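Local coordinates for protein probable enoyl-CoA hydratase/isomerase (Pseudomonas aeruginosa PAO1, PDB 5YLO) that acts as a Delta3,Delta2-enoyl-CoA isomerase of the crotonase family, probably shifting the double bond of unsaturated fatty acyl-CoA intermediates so that beta-oxidation can proceed, at residues A[45-48]-A[49-52]; A[211-214]-A[215-219]; A[160-163]-A[164-168]; A[115-118]-A[119-122]. All blocks are in the same frame, centred on the assembly; numbering follows the deposited sequence.

Contact 1 (A[45-48]-A[49-52]); sequences ERDP and AVRA
Asp47, the first residue to leave helical geometry after helix 31-46, reaches forward along the chain to Ala49 and Val50. Its CB lies 3.5 Å from CG1 of Val50, so the aliphatic root of an otherwise polar side chain is covered by a methyl group. CG comes next, turned anti to the backbone N (chi1 -163°) and beside Asp47's own carbonyl carbon, a setting in which OD1 faces N of Ala49. At the tip, OD1 of Asp47 accepts the backbone N-H of Ala49 over 2.8 Å. The bond is fairly straight at the hydrogen (160°), but the donor approaches from above the carboxylate plane. The same bond brings OD1 of Asp47 to 3.3 Å from CB of Ala49. A carboxylate oxygen holding the N-H two residues ahead defines an Asx turn, and Pro48 suits its middle position: it has no N-H to be satisfied, and its ring restricts the backbone at the bend. Val50, which is buried, puts CG1 between its own N and carbonyl carbon, 3.3 Å from O of Asp47. Beyond the turn the chain enters strand 52-56, Arg51 donating from NE to the carbonyl of Ala203. NZ of Lys101 is hydrogen-bonded to the carbonyl oxygens of both Asp47 and Val50, bridging them. The chemistry implies a polar reversal at the surface: OD1 of Asp47 satisfies the N-H of Ala49 just past the helix end, while CG1 of Val50 packs on CB and O of the same aspartate.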
ATOM      1  N   GLU A  45      13.137 -17.446  19.309  1.00 60.75           N
ATOM      2  CA  GLU A  45      11.703 -17.690  19.444  1.00 60.89           C
ATOM      3  C   GLU A  45      11.399 -18.517  20.687  1.00 74.09           C
ATOM      4  O   GLU A  45      10.471 -18.205  21.443  1.00 76.93           O
ATOM      5  CB  GLU A  45      11.167 -18.392  18.198  1.00 63.26           C
ATOM      6  CG  GLU A  45      10.642 -17.459  17.132  1.00 64.03           C
ATOM      7  CD  GLU A  45       9.772 -18.178  16.125  1.00 70.42           C
ATOM      8  OE1 GLU A  45       9.033 -19.099  16.533  1.00 70.12           O
ATOM      9  OE2 GLU A  45       9.832 -17.829  14.928  1.00 72.57           O
ATOM     10  N   ARG A  46      12.175 -19.578  20.915  1.00 86.81           N
ATOM     11  CA  ARG A  46      11.910 -20.467  22.042  1.00 89.77           C
ATOM     12  C   ARG A  46      12.316 -19.846  23.374  1.00 85.42           C
ATOM     13  O   ARG A  46      11.729 -20.174  24.411  1.00 86.38           O
ATOM     14  CB  ARG A  46      12.639 -21.796  21.837  1.00 91.74           C
ATOM     15  CG  ARG A  46      12.021 -22.695  20.774  1.00 89.76           C
ATOM     16  CD  ARG A  46      13.080 -23.504  20.031  1.00 91.86           C
ATOM     17  NE  ARG A  46      14.258 -23.764  20.854  1.00103.52           N
ATOM     18  CZ  ARG A  46      15.255 -24.572  20.503  1.00103.93           C
ATOM     19  NH1 ARG A  46      15.219 -25.212  19.343  1.00 98.88           N
ATOM     20  NH2 ARG A  46      16.288 -24.743  21.317  1.00102.60           N
ATOM     21  N   ASP A  47      13.297 -18.955  23.371  1.00 76.62           N
ATOM     22  CA  ASP A  47      13.852 -18.432  24.617  1.00 75.70           C
ATOM     23  C   ASP A  47      12.895 -17.432  25.258  1.00 75.16           C
ATOM     24  O   ASP A  47      12.526 -16.441  24.616  1.00 77.75           O
ATOM     25  CB  ASP A  47      15.206 -17.782  24.341  1.00 77.74           C
ATOM     26  CG  ASP A  47      16.035 -17.575  25.598  1.00 86.35           C
ATOM     27  OD1 ASP A  47      15.455 -17.458  26.698  1.00 98.01           O
ATOM     28  OD2 ASP A  47      17.278 -17.523  25.481  1.00 82.86           O
ATOM     29  N   PRO A  48      12.466 -17.646  26.506  1.00 77.50           N
ATOM     30  CA  PRO A  48      11.614 -16.645  27.165  1.00 77.94           C
ATOM     31  C   PRO A  48      12.366 -15.392  27.571  1.00 77.08           C
ATOM     32  O   PRO A  48      11.728 -14.359  27.816  1.00 76.77           O
ATOM     33  CB  PRO A  48      11.074 -17.390  28.396  1.00 82.55           C
ATOM     34  CG  PRO A  48      11.360 -18.847  28.140  1.00 84.17           C
ATOM     35  CD  PRO A  48      12.606 -18.865  27.317  1.00 81.61           C
ATOM     36  N   ALA A  49      13.697 -15.445  27.647  1.00 86.69           N
ATOM     37  CA  ALA A  49      14.457 -14.273  28.067  1.00 90.71           C
ATOM     38  C   ALA A  49      14.398 -13.171  27.021  1.00 86.38           C
ATOM     39  O   ALA A  49      14.216 -11.996  27.361  1.00 78.11           O
ATOM     40  CB  ALA A  49      15.907 -14.659  28.354  1.00 94.31           C
ATOM     41  N   VAL A  50      14.550 -13.525  25.749  1.00 88.27           N
ATOM     42  CA  VAL A  50      14.569 -12.536  24.679  1.00 89.11           C
ATOM     43  C   VAL A  50      13.142 -12.106  24.366  1.00 79.27           C
ATOM     44  O   VAL A  50      12.259 -12.943  24.139  1.00 76.63           O
ATOM     45  CB  VAL A  50      15.276 -13.092  23.433  1.00 80.22           C
ATOM     46  CG1 VAL A  50      14.841 -14.511  23.176  1.00 89.60           C
ATOM     47  CG2 VAL A  50      14.985 -12.220  22.219  1.00 77.14           C
ATOM     48  N   ARG A  51      12.914 -10.796  24.366  1.00 65.49           N
ATOM     49  CA  ARG A  51      11.622 -10.220  24.038  1.00 65.07           C
ATOM     50  C   ARG A  51      11.702  -9.278  22.848  1.00 62.40           C
ATOM     51  O   ARG A  51      10.666  -8.774  22.396  1.00 62.16           O
ATOM     52  CB  ARG A  51      11.054  -9.493  25.265  1.00 68.12           C
ATOM     53  CG  ARG A  51      10.826 -10.432  26.439  1.00 82.04           C
ATOM     54  CD  ARG A  51      11.072  -9.760  27.778  1.00 91.40           C
ATOM     55  NE  ARG A  51      10.165  -8.641  28.004  1.00 98.20           N
ATOM     56  CZ  ARG A  51       8.900  -8.770  28.386  1.00 98.38           C
ATOM     57  NH1 ARG A  51       8.380  -9.975  28.579  1.00 97.97           N
ATOM     58  NH2 ARG A  51       8.150  -7.692  28.567  1.00 93.23           N
ATOM     59  N   ALA A  52      12.901  -9.031  22.329  1.00 60.87           N
ATOM     60  CA  ALA A  52      13.108  -8.256  21.118  1.00 58.56           C
ATOM     61  C   ALA A  52      14.432  -8.694  20.509  1.00 57.30           C
ATOM     62  O   ALA A  52      15.350  -9.105  21.224  1.00 58.67           O
ATOM     63  CB  ALA A  52      13.108  -6.748  21.394  1.00 59.30           C
TER

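Contact 2 (A[211-214]-A[215-219]); sequences AQTK and RLLRD
The guanidinium group of Arg215 lies obliquely beside Ala211 and Gln212, and that of Arg218 stands in the same way by Lys214, each arginine turning back towards the residue one helical turn earlier. NH2 of Arg215 comes within 4.1 Å of CB of Ala211, a small side chain that does not obstruct the approach. In Arg218 the bend is at chi3 (56°), which brings NH1 to 3.5 Å from O of Lys214 and 3.9 Å from CG of the same lysine. That oxygen already accepts the backbone N-H of Arg218 at 3.2 Å. The two cationic ends remain apart, NZ of Lys214 being 5.6 Å from NH1 of Arg218. Lysine suits this buried position because its extended chain carries NZ away from the helix to a salt bridge with Asp123 and a hydrogen bond to the carbonyl of Leu99. On another side of the helix, CG2 of Thr213 meets CD1 of Leu217 at 4.1 Å, and O of Thr213 receives N of Leu217 at 2.9 Å. The hydroxyl of Thr213 is hydrogen-bonded to Asp145 and Tyr142 of the second subunit and to the carbonyl of Ala209 in its own chain; threonine thus combines a methyl, which meets Leu217, with a hydroxyl that serves both its own helix and the neighbour. An alpha helix with i to i+4 bonding, whose Thr213, Leu216 and Leu217 meet the second subunit, is typical of the C-terminal helical region through which crotonase-fold chains build their trimers.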
ATOM      1  N   ALA A 211       3.087 -11.254  19.382  1.00 59.52           N
ATOM      2  CA  ALA A 211       3.173 -12.447  18.547  1.00 55.46           C
ATOM      3  C   ALA A 211       1.845 -12.725  17.855  1.00 54.22           C
ATOM      4  O   ALA A 211       1.803 -12.977  16.644  1.00 48.63           O
ATOM      5  CB  ALA A 211       3.607 -13.647  19.389  1.00 49.22           C
ATOM      6  N   GLN A 212       0.746 -12.684  18.611  1.00 56.61           N
ATOM      7  CA  GLN A 212      -0.569 -12.871  18.005  1.00 59.39           C
ATOM      8  C   GLN A 212      -0.886 -11.749  17.025  1.00 54.92           C
ATOM      9  O   GLN A 212      -1.430 -11.997  15.943  1.00 54.67           O
ATOM     10  CB  GLN A 212      -1.641 -12.952  19.089  1.00 64.12           C
ATOM     11  CG  GLN A 212      -1.541 -14.179  19.973  1.00 89.08           C
ATOM     12  CD  GLN A 212      -2.631 -14.224  21.024  1.00 98.17           C
ATOM     13  OE1 GLN A 212      -2.805 -13.280  21.797  1.00 87.26           O
ATOM     14  NE2 GLN A 212      -3.378 -15.321  21.056  1.00104.11           N
ATOM     15  N   THR A 213      -0.552 -10.509  17.388  1.00 52.74           N
ATOM     16  CA  THR A 213      -0.794  -9.381  16.493  1.00 49.52           C
ATOM     17  C   THR A 213       0.026  -9.502  15.215  1.00 46.30           C
ATOM     18  O   THR A 213      -0.474  -9.223  14.119  1.00 39.17           O
ATOM     19  CB  THR A 213      -0.482  -8.066  17.210  1.00 44.54           C
ATOM     20  OG1 THR A 213      -1.495  -7.803  18.190  1.00 50.91           O
ATOM     21  CG2 THR A 213      -0.424  -6.906  16.221  1.00 50.08           C
ATOM     22  N   LYS A 214       1.287  -9.923  15.334  1.00 48.89           N
ATOM     23  CA  LYS A 214       2.130 -10.053  14.150  1.00 42.63           C
ATOM     24  C   LYS A 214       1.604 -11.137  13.216  1.00 42.45           C
ATOM     25  O   LYS A 214       1.691 -11.006  11.990  1.00 51.24           O
ATOM     26  CB  LYS A 214       3.575 -10.338  14.562  1.00 41.46           C
ATOM     27  CG  LYS A 214       4.552 -10.372  13.399  1.00 50.72           C
ATOM     28  CD  LYS A 214       5.995 -10.406  13.877  1.00 52.83           C
ATOM     29  CE  LYS A 214       6.953 -10.572  12.708  1.00 52.30           C
ATOM     30  NZ  LYS A 214       8.376 -10.457  13.136  1.00 55.20           N
ATOM     31  N   ARG A 215       1.043 -12.212  13.778  1.00 40.85           N
ATOM     32  CA  ARG A 215       0.425 -13.239  12.945  1.00 43.12           C
ATOM     33  C   ARG A 215      -0.849 -12.733  12.279  1.00 42.06           C
ATOM     34  O   ARG A 215      -1.147 -13.119  11.143  1.00 44.29           O
ATOM     35  CB  ARG A 215       0.123 -14.486  13.777  1.00 53.35           C
ATOM     36  CG  ARG A 215       1.283 -15.463  13.898  1.00 63.74           C
ATOM     37  CD  ARG A 215       0.850 -16.733  14.616  1.00 80.40           C
ATOM     38  NE  ARG A 215       0.773 -16.554  16.063  1.00 95.16           N
ATOM     39  CZ  ARG A 215       1.545 -17.195  16.934  1.00 94.89           C
ATOM     40  NH1 ARG A 215       2.444 -18.070  16.508  1.00 93.55           N
ATOM     41  NH2 ARG A 215       1.410 -16.969  18.234  1.00 88.81           N
ATOM     42  N   LEU A 216      -1.609 -11.876  12.963  1.00 36.93           N
ATOM     43  CA  LEU A 216      -2.838 -11.351  12.379  1.00 37.08           C
ATOM     44  C   LEU A 216      -2.541 -10.367  11.256  1.00 35.92           C
ATOM     45  O   LEU A 216      -3.226 -10.370  10.225  1.00 34.07           O
ATOM     46  CB  LEU A 216      -3.690 -10.693  13.461  1.00 39.44           C
ATOM     47  CG  LEU A 216      -4.391 -11.646  14.432  1.00 43.44           C
ATOM     48  CD1 LEU A 216      -4.939 -10.882  15.621  1.00 46.15           C
ATOM     49  CD2 LEU A 216      -5.505 -12.405  13.724  1.00 45.10           C
ATOM     50  N   LEU A 217      -1.533  -9.509  11.443  1.00 42.43           N
ATOM     51  CA  LEU A 217      -1.121  -8.600  10.377  1.00 37.32           C
ATOM     52  C   LEU A 217      -0.771  -9.372   9.115  1.00 30.14           C
ATOM     53  O   LEU A 217      -1.215  -9.028   8.014  1.00 36.37           O
ATOM     54  CB  LEU A 217       0.077  -7.764  10.832  1.00 36.77           C
ATOM     55  CG  LEU A 217      -0.116  -6.706  11.918  1.00 38.89           C
ATOM     56  CD1 LEU A 217       1.225  -6.354  12.533  1.00 33.61           C
ATOM     57  CD2 LEU A 217      -0.770  -5.466  11.336  1.00 33.01           C
ATOM     58  N   ARG A 218       0.022 -10.434   9.263  1.00 38.21           N
ATOM     59  CA  ARG A 218       0.475 -11.203   8.110  1.00 38.03           C
ATOM     60  C   ARG A 218      -0.678 -11.969   7.473  1.00 40.49           C
ATOM     61  O   ARG A 218      -0.866 -11.921   6.252  1.00 49.00           O
ATOM     62  CB  ARG A 218       1.597 -12.150   8.537  1.00 38.96           C
ATOM     63  CG  ARG A 218       2.256 -12.924   7.411  1.00 40.09           C
ATOM     64  CD  ARG A 218       3.507 -13.645   7.904  1.00 46.44           C
ATOM     65  NE  ARG A 218       3.235 -14.528   9.036  1.00 58.60           N
ATOM     66  CZ  ARG A 218       3.554 -14.252  10.297  1.00 55.12           C
ATOM     67  NH1 ARG A 218       4.165 -13.114  10.598  1.00 51.67           N
ATOM     68  NH2 ARG A 218       3.263 -15.117  11.260  1.00 53.74           N
ATOM     69  N   ASP A 219      -1.472 -12.673   8.285  1.00 33.98           N
ATOM     70  CA  ASP A 219      -2.599 -13.420   7.739  1.00 48.25           C
ATOM     71  C   ASP A 219      -3.654 -12.496   7.141  1.00 43.24           C
ATOM     72  O   ASP A 219      -4.310 -12.860   6.160  1.00 36.57           O
ATOM     73  CB  ASP A 219      -3.229 -14.302   8.820  1.00 52.93           C
ATOM     74  CG  ASP A 219      -2.343 -15.468   9.223  1.00 54.71           C
ATOM     75  OD1 ASP A 219      -1.345 -15.735   8.520  1.00 40.19           O
ATOM     76  OD2 ASP A 219      -2.653 -16.124  10.243  1.00 55.18           O
TER

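Contact 3 (A[160-163]-A[164-168]); sequences AAKR and LLFLD
Ala160 opens a run of i to i+4 bonds by taking the N-H of Leu164, in the last turns of helix 158-166, an alpha helix at the trimer interface of this crotonase fold. Ala161 follows, its oxygen accepting N of Leu165 at 3.1 Å; the methyl is small enough to lie against Leu152 of helix 146-156, which Leu164 and Leu165 also touch. Lys162 does two jobs. Its O receives N of Phe166 at 2.9 Å, while its CB rests 4.0 Å from CE2 of the Phe166 ring, which chi1 of -64° (CG anti to the carbonyl carbon) lays back beside the lysine. From there the extended lysine chain leads away to a salt bridge with Asp123 of the third subunit, a reach that suits a long side chain with a charged end. The phenyl ring suits the same interface, meeting Phe210 of that subunit with the planes about 35° apart. Arg163 packs its long chain on Phe124 of the third subunit. With Leu167 the backbone leaves helical angles, yet its N-H still reaches back to O of Arg163 at 3.1 Å. CG of Leu167 is 3.3 Å from that oxygen, and CB of Leu167 sits still closer to it, at 3.1 Å.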
ATOM      1  N   ALA A 160       7.788   3.098  -7.206  1.00 38.44           N
ATOM      2  CA  ALA A 160       9.009   3.363  -6.451  1.00 38.50           C
ATOM      3  C   ALA A 160       9.869   2.112  -6.342  1.00 38.35           C
ATOM      4  O   ALA A 160      11.101   2.186  -6.425  1.00 43.46           O
ATOM      5  CB  ALA A 160       8.663   3.902  -5.064  1.00 40.31           C
ATOM      6  N   ALA A 161       9.235   0.950  -6.167  1.00 38.10           N
ATOM      7  CA  ALA A 161       9.977  -0.305  -6.137  1.00 44.77           C
ATOM      8  C   ALA A 161      10.633  -0.602  -7.478  1.00 44.38           C
ATOM      9  O   ALA A 161      11.715  -1.197  -7.516  1.00 41.03           O
ATOM     10  CB  ALA A 161       9.051  -1.453  -5.733  1.00 35.05           C
ATOM     11  N   LYS A 162      10.003  -0.195  -8.581  1.00 50.48           N
ATOM     12  CA  LYS A 162      10.586  -0.445  -9.894  1.00 45.74           C
ATOM     13  C   LYS A 162      11.709   0.533 -10.215  1.00 49.16           C
ATOM     14  O   LYS A 162      12.619   0.191 -10.978  1.00 42.45           O
ATOM     15  CB  LYS A 162       9.503  -0.391 -10.972  1.00 41.04           C
ATOM     16  CG  LYS A 162       8.459  -1.489 -10.844  1.00 37.45           C
ATOM     17  CD  LYS A 162       7.344  -1.321 -11.859  1.00 39.43           C
ATOM     18  CE  LYS A 162       6.258  -2.360 -11.652  1.00 53.91           C
ATOM     19  NZ  LYS A 162       5.104  -2.120 -12.558  1.00 66.27           N
ATOM     20  N   ARG A 163      11.669   1.742  -9.649  1.00 49.68           N
ATOM     21  CA  ARG A 163      12.800   2.653  -9.797  1.00 50.85           C
ATOM     22  C   ARG A 163      14.044   2.084  -9.130  1.00 48.84           C
ATOM     23  O   ARG A 163      15.141   2.132  -9.698  1.00 51.97           O
ATOM     24  CB  ARG A 163      12.463   4.025  -9.212  1.00 52.85           C
ATOM     25  CG  ARG A 163      11.528   4.864 -10.064  1.00 65.45           C
ATOM     26  CD  ARG A 163      11.387   6.281  -9.526  1.00 66.15           C
ATOM     27  NE  ARG A 163      10.402   7.044 -10.287  1.00 72.23           N
ATOM     28  CZ  ARG A 163      10.686   7.770 -11.365  1.00 77.09           C
ATOM     29  NH1 ARG A 163      11.933   7.840 -11.811  1.00 64.01           N
ATOM     30  NH2 ARG A 163       9.723   8.428 -11.995  1.00 82.38           N
ATOM     31  N   LEU A 164      13.887   1.527  -7.928  1.00 39.65           N
ATOM     32  CA  LEU A 164      15.031   0.989  -7.201  1.00 44.31           C
ATOM     33  C   LEU A 164      15.572  -0.271  -7.867  1.00 44.93           C
ATOM     34  O   LEU A 164      16.788  -0.492  -7.892  1.00 45.25           O
ATOM     35  CB  LEU A 164      14.635   0.704  -5.753  1.00 51.09           C
ATOM     36  CG  LEU A 164      15.730   0.133  -4.854  1.00 53.02           C
ATOM     37  CD1 LEU A 164      16.941   1.052  -4.859  1.00 57.26           C
ATOM     38  CD2 LEU A 164      15.208  -0.070  -3.439  1.00 46.17           C
ATOM     39  N   LEU A 165      14.688  -1.106  -8.412  1.00 38.85           N
ATOM     40  CA  LEU A 165      15.132  -2.358  -9.015  1.00 44.19           C
ATOM     41  C   LEU A 165      15.697  -2.150 -10.416  1.00 53.58           C
ATOM     42  O   LEU A 165      16.722  -2.749 -10.765  1.00 50.89           O
ATOM     43  CB  LEU A 165      13.979  -3.361  -9.050  1.00 37.55           C
ATOM     44  CG  LEU A 165      13.629  -4.037  -7.723  1.00 44.71           C
ATOM     45  CD1 LEU A 165      12.239  -4.658  -7.780  1.00 34.97           C
ATOM     46  CD2 LEU A 165      14.671  -5.088  -7.369  1.00 49.81           C
ATOM     47  N   PHE A 166      15.057  -1.315 -11.233  1.00 48.24           N
ATOM     48  CA  PHE A 166      15.459  -1.194 -12.630  1.00 48.46           C
ATOM     49  C   PHE A 166      16.588  -0.195 -12.842  1.00 51.35           C
ATOM     50  O   PHE A 166      17.405  -0.385 -13.751  1.00 59.10           O
ATOM     51  CB  PHE A 166      14.260  -0.803 -13.500  1.00 48.40           C
ATOM     52  CG  PHE A 166      13.174  -1.845 -13.544  1.00 48.24           C
ATOM     53  CD1 PHE A 166      13.401  -3.131 -13.076  1.00 46.20           C
ATOM     54  CD2 PHE A 166      11.926  -1.540 -14.063  1.00 56.75           C
ATOM     55  CE1 PHE A 166      12.404  -4.087 -13.117  1.00 42.82           C
ATOM     56  CE2 PHE A 166      10.924  -2.493 -14.108  1.00 53.53           C
ATOM     57  CZ  PHE A 166      11.163  -3.768 -13.634  1.00 44.83           C
ATOM     58  N   LEU A 167      16.661   0.859 -12.036  1.00 51.60           N
ATOM     59  CA  LEU A 167      17.779   1.785 -12.118  1.00 53.74           C
ATOM     60  C   LEU A 167      18.940   1.282 -11.272  1.00 55.66           C
ATOM     61  O   LEU A 167      18.752   0.621 -10.247  1.00 58.71           O
ATOM     62  CB  LEU A 167      17.365   3.179 -11.653  1.00 58.85           C
ATOM     63  CG  LEU A 167      16.166   3.790 -12.373  1.00 58.97           C
ATOM     64  CD1 LEU A 167      15.935   5.210 -11.890  1.00 62.52           C
ATOM     65  CD2 LEU A 167      16.379   3.752 -13.877  1.00 65.59           C
ATOM     66  N   ASP A 168      20.155   1.608 -11.703  1.00 66.51           N
ATOM     67  CA  ASP A 168      21.342   1.122 -11.015  1.00 73.36           C
ATOM     68  C   ASP A 168      21.763   2.000  -9.842  1.00 78.25           C
ATOM     69  O   ASP A 168      22.685   1.622  -9.111  1.00 84.08           O
ATOM     70  CB  ASP A 168      22.509   1.001 -11.992  1.00 75.95           C
ATOM     71  CG  ASP A 168      23.356   2.251 -12.029  1.00 94.43           C
ATOM     72  OD1 ASP A 168      22.924   3.240 -12.657  1.00 93.94           O
ATOM     73  OD2 ASP A 168      24.447   2.244 -11.423  1.00106.82           O
TER

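Contact 4 (A[115-118]-A[119-122]); sequences GMDL and ALCC
Met116 offers its carbonyl oxygen to two N-H groups of the next turn. N of Leu120 binds O of Met116 at 3.0 Å, while N of Ala119 reaches the same oxygen at 3.0 Å but with a hydrogen angle of 120°, a weak bond. One acceptor is therefore shared between an i+4 and an i+3 donor. Asp117 follows the regular pattern, its O accepting N of Cys121 at 3.2 Å. Further on, O of Ala119 takes N of Cys122 at 3.1 Å, an i+3 bond. Arg125 donates from NH1 to the carbonyls of both Ala119 and Cys122, satisfying two acceptors of buried residues. In the crotonase fold the helix corresponding to 114-120 lies at the active site, its first turn contributing an N-H of the oxyanion hole in relatives; here OD2 of Asp117 makes a weak hydrogen bond to a bound glycerol, which probably comes from the crystallisation liquor but is consistent with a pocket. The other carboxylate oxygen, OD1 of Asp117, lies 3.9 Å from CD1 of Leu120. That same methyl is 3.8 Å from CE of Met116, whose chain bends at chi3 (73°), which brings CE against the leucine methyl. Flexible methionine and branched leucine suit such an apolar meeting, and Leu120 also packs on His151 and Leu155 of helix 146-156. Small Ala119 fits against Ala105 of strand 103-107, as does Cys122, whose SG is 3.7 Å from O of Leu118.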
ATOM      1  N   GLY A 115      21.280  -8.660   1.140  1.00 51.18           N
ATOM      2  CA  GLY A 115      21.516  -7.940   2.378  1.00 43.35           C
ATOM      3  C   GLY A 115      20.390  -6.983   2.711  1.00 44.51           C
ATOM      4  O   GLY A 115      19.997  -6.853   3.873  1.00 47.79           O
ATOM      5  N   MET A 116      19.856  -6.300   1.697  1.00 48.36           N
ATOM      6  CA  MET A 116      18.682  -5.465   1.915  1.00 48.60           C
ATOM      7  C   MET A 116      17.456  -6.314   2.222  1.00 46.69           C
ATOM      8  O   MET A 116      16.652  -5.961   3.092  1.00 46.79           O
ATOM      9  CB  MET A 116      18.426  -4.581   0.697  1.00 49.17           C
ATOM     10  CG  MET A 116      17.345  -3.542   0.922  1.00 51.38           C
ATOM     11  SD  MET A 116      16.907  -2.673  -0.589  1.00 62.85           S
ATOM     12  CE  MET A 116      16.002  -3.950  -1.456  1.00 88.71           C
ATOM     13  N   ASP A 117      17.296  -7.438   1.515  1.00 50.25           N
ATOM     14  CA  ASP A 117      16.170  -8.327   1.785  1.00 53.84           C
ATOM     15  C   ASP A 117      16.170  -8.807   3.230  1.00 46.94           C
ATOM     16  O   ASP A 117      15.103  -9.019   3.816  1.00 43.06           O
ATOM     17  CB  ASP A 117      16.198  -9.520   0.827  1.00 51.65           C
ATOM     18  CG  ASP A 117      16.028  -9.110  -0.626  1.00 65.86           C
ATOM     19  OD1 ASP A 117      15.596  -7.965  -0.880  1.00 77.98           O
ATOM     20  OD2 ASP A 117      16.317  -9.939  -1.516  1.00 58.56           O
ATOM     21  N   LEU A 118      17.354  -8.973   3.822  1.00 52.47           N
ATOM     22  CA  LEU A 118      17.434  -9.384   5.218  1.00 55.13           C
ATOM     23  C   LEU A 118      16.833  -8.327   6.139  1.00 58.52           C
ATOM     24  O   LEU A 118      16.162  -8.657   7.124  1.00 59.35           O
ATOM     25  CB  LEU A 118      18.889  -9.665   5.591  1.00 57.72           C
ATOM     26  CG  LEU A 118      19.114 -10.659   6.727  1.00 62.84           C
ATOM     27  CD1 LEU A 118      18.486 -11.999   6.381  1.00 60.55           C
ATOM     28  CD2 LEU A 118      20.597 -10.812   7.018  1.00 73.69           C
ATOM     29  N   ALA A 119      17.056  -7.047   5.829  1.00 40.85           N
ATOM     30  CA  ALA A 119      16.481  -5.979   6.640  1.00 40.84           C
ATOM     31  C   ALA A 119      14.979  -5.842   6.413  1.00 36.67           C
ATOM     32  O   ALA A 119      14.245  -5.476   7.337  1.00 36.97           O
ATOM     33  CB  ALA A 119      17.189  -4.657   6.343  1.00 37.90           C
ATOM     34  N   LEU A 120      14.506  -6.138   5.200  1.00 39.94           N
ATOM     35  CA  LEU A 120      13.082  -6.028   4.902  1.00 38.56           C
ATOM     36  C   LEU A 120      12.255  -7.083   5.623  1.00 36.89           C
ATOM     37  O   LEU A 120      11.060  -6.865   5.854  1.00 49.49           O
ATOM     38  CB  LEU A 120      12.860  -6.121   3.393  1.00 42.03           C
ATOM     39  CG  LEU A 120      13.652  -5.100   2.577  1.00 44.71           C
ATOM     40  CD1 LEU A 120      13.444  -5.302   1.082  1.00 41.55           C
ATOM     41  CD2 LEU A 120      13.284  -3.683   2.996  1.00 44.05           C
ATOM     42  N   CYS A 121      12.860  -8.216   5.982  1.00 36.28           N
ATOM     43  CA  CYS A 121      12.172  -9.239   6.758  1.00 38.90           C
ATOM     44  C   CYS A 121      11.994  -8.850   8.217  1.00 38.24           C
ATOM     45  O   CYS A 121      11.230  -9.510   8.931  1.00 39.30           O
ATOM     46  CB  CYS A 121      12.927 -10.568   6.671  1.00 38.04           C
ATOM     47  SG  CYS A 121      12.994 -11.283   5.005  1.00 48.10           S
ATOM     48  N   CYS A 122      12.670  -7.803   8.672  1.00 38.25           N
ATOM     49  CA  CYS A 122      12.480  -7.328  10.029  1.00 43.95           C
ATOM     50  C   CYS A 122      11.258  -6.417  10.103  1.00 39.19           C
ATOM     51  O   CYS A 122      10.820  -5.835   9.107  1.00 38.08           O
ATOM     52  CB  CYS A 122      13.725  -6.591  10.519  1.00 43.34           C
ATOM     53  SG  CYS A 122      15.218  -7.608  10.546  1.00 48.27           S
TER

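Contact 4 is the core member, about 3 Å from the chain's centre, whereas contact 1 is a surface turn about 18 Å out, joining helix 31-46 to strand 52-56. Contact 2 is partly buried; contact 3 is buried although its centre lies about 19 Å from that of the chain, because another subunit covers it. Contacts 2 and 3 meet between subunits, Phe166 of one copy packing on Thr213 of another. Contacts 3 and 4 touch through Leu164 CD2 and Met116 SD, 4.2 Å apart, and both lean on helix 146-156. A side-chain acceptor shapes contact 1; backbone bonds dominate the helices, those at interfaces mixing charged and apolar contacts, while contact 4 is mostly apolar apart from Asp117.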